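Long-range contact in beta-galactosidase (PDB 5MUI), which probably hydrolyses arabinofuranosidic linkages in the plant pectin rhamnogalacturonan II, as a glycoside hydrolase of a gut bacterium: residues A[223-228]-A[242-247]. Sequence-based numbering, arbitrary orientation.
Sequences VMFYNA and VGIALS. With FUB (beta-L-arabinofuranose), chain B.
F225 and I244 form the tight part of this contact: I244 CG1 sits 3.8 Å from the centroid of the F225 ring and 15° off its normal, a CH-pi contact over the face, and I244 CD1 reaches F225 CZ at 3.6 Å. The ring's edge meets V242 CG1, 3.9 Å from F225 CD2. With CG anti to the carbonyl carbon (chi1 -83°), the ring lies alongside I244. Replacing the ring by an alanine here is likely to strip the CH-pi partner from I244 and open a gap beside V242. On the opposite face of the sheet from F225, Y226 CE1 touches A245 CB at 4.0 Å; the Y226 OH is hydrogen-bonded to E201 OE1, outside the hairpin. Packing is sparser at partly exposed L246, which meets V223 through one methyl pair, CD2 to CG2 (3.9 Å). Strands 222-231 and 238-247 form an antiparallel hairpin, the middle pair of a four-stranded sheet consistent with one blade of a five-bladed beta-propeller. Paired backbone bonds join M224 to A245 and Y226 to G243; the G243 N to Y226 O bond is nearly straight (175°). Further along, N227 ND2 donates to O3 of the bound arabinofuranose at 3.0 Å, consistent with this end of an otherwise apolar, backbone-bonded contact helping to line the glycan pocket.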
# COMPACT_ATOMS: atom_id res chain seq x y z
N VAL A 223 11.89 -6.23 8.72
CA VAL A 223 10.94 -7.18 8.20
C VAL A 223 10.08 -6.54 7.10
O VAL A 223 9.33 -5.60 7.37
CB VAL A 223 10.00 -7.69 9.32
CG1 VAL A 223 8.96 -8.65 8.75
CG2 VAL A 223 10.83 -8.34 10.46
N MET A 224 10.18 -7.08 5.88
CA MET A 224 9.38 -6.62 4.73
C MET A 224 8.18 -7.54 4.47
O MET A 224 8.36 -8.75 4.35
CB MET A 224 10.25 -6.55 3.46
CG MET A 224 9.55 -6.02 2.19
SD MET A 224 10.54 -6.37 0.68
CE MET A 224 11.91 -5.24 0.95
N PHE A 225 6.98 -6.95 4.38
CA PHE A 225 5.80 -7.59 3.82
C PHE A 225 5.60 -7.07 2.41
O PHE A 225 5.63 -5.83 2.18
CB PHE A 225 4.54 -7.28 4.67
CG PHE A 225 4.40 -8.18 5.86
CD1 PHE A 225 5.20 -7.98 6.99
CD2 PHE A 225 3.54 -9.27 5.83
CE1 PHE A 225 5.08 -8.83 8.09
CE2 PHE A 225 3.39 -10.11 6.93
CZ PHE A 225 4.18 -9.89 8.06
N TYR A 226 5.45 -7.99 1.46
CA TYR A 226 5.25 -7.58 0.04
C TYR A 226 4.35 -8.53 -0.69
O TYR A 226 4.26 -9.71 -0.31
CB TYR A 226 6.57 -7.39 -0.74
CG TYR A 226 7.44 -8.62 -1.00
CD1 TYR A 226 8.10 -9.28 0.05
CD2 TYR A 226 7.68 -9.07 -2.32
CE1 TYR A 226 8.96 -10.37 -0.21
CE2 TYR A 226 8.53 -10.13 -2.59
CZ TYR A 226 9.17 -10.80 -1.54
OH TYR A 226 10.03 -11.87 -1.81
N ASN A 227 3.64 -8.04 -1.71
CA ASN A 227 2.82 -8.96 -2.53
C ASN A 227 3.43 -9.09 -3.91
O ASN A 227 4.18 -8.22 -4.33
CB ASN A 227 1.31 -8.60 -2.52
CG ASN A 227 1.01 -7.21 -3.09
OD1 ASN A 227 1.37 -6.20 -2.48
ND2 ASN A 227 0.26 -7.17 -4.20
N ALA A 228 3.13 -10.21 -4.58
CA ALA A 228 3.72 -10.56 -5.85
C ALA A 228 2.83 -11.54 -6.58
O ALA A 228 1.93 -12.12 -5.96
CB ALA A 228 5.09 -11.17 -5.63
N VAL A 242 0.85 -12.69 -0.44
CA VAL A 242 1.66 -11.90 0.48
C VAL A 242 2.73 -12.78 1.14
O VAL A 242 2.43 -13.90 1.65
CB VAL A 242 0.79 -11.22 1.58
CG1 VAL A 242 1.64 -10.59 2.67
CG2 VAL A 242 -0.15 -10.18 0.98
N GLY A 243 3.95 -12.26 1.15
CA GLY A 243 5.10 -12.90 1.81
C GLY A 243 6.04 -11.96 2.52
O GLY A 243 5.87 -10.73 2.50
N ILE A 244 7.06 -12.55 3.13
CA ILE A 244 8.01 -11.86 3.98
C ILE A 244 9.48 -11.98 3.47
O ILE A 244 9.88 -13.06 2.98
CB ILE A 244 7.90 -12.43 5.41
CG1 ILE A 244 6.57 -11.99 6.05
CG2 ILE A 244 9.04 -11.94 6.31
CD1 ILE A 244 6.22 -12.79 7.29
N ALA A 245 10.24 -10.89 3.56
CA ALA A 245 11.70 -10.95 3.47
C ALA A 245 12.35 -10.23 4.65
O ALA A 245 11.72 -9.40 5.32
CB ALA A 245 12.19 -10.40 2.13
N LEU A 246 13.60 -10.59 4.93
CA LEU A 246 14.28 -10.23 6.17
C LEU A 246 15.67 -9.65 5.89
O LEU A 246 16.35 -10.12 4.97
CB LEU A 246 14.38 -11.48 7.06
CG LEU A 246 13.07 -12.19 7.38
CD1 LEU A 246 13.31 -13.57 7.96
CD2 LEU A 246 12.22 -11.34 8.34
N SER A 247 16.07 -8.64 6.67
CA SER A 247 17.41 -8.02 6.56
C SER A 247 17.98 -7.51 7.90
O SER A 247 17.24 -7.11 8.81
CB SER A 247 17.37 -6.86 5.54
OG SER A 247 18.61 -6.18 5.46
O5 FUB B . -1.28 -1.00 -5.07
C5 FUB B . -0.23 -1.24 -6.04
C4 FUB B . -0.27 -2.59 -6.76
O4 FUB B . -0.92 -2.50 -8.04
C3 FUB B . -0.95 -3.74 -6.05
O3 FUB B . -0.10 -4.35 -5.07
C2 FUB B . -1.28 -4.67 -7.23
O2 FUB B . -2.35 -5.59 -6.96
C1 FUB B . -1.57 -3.73 -8.41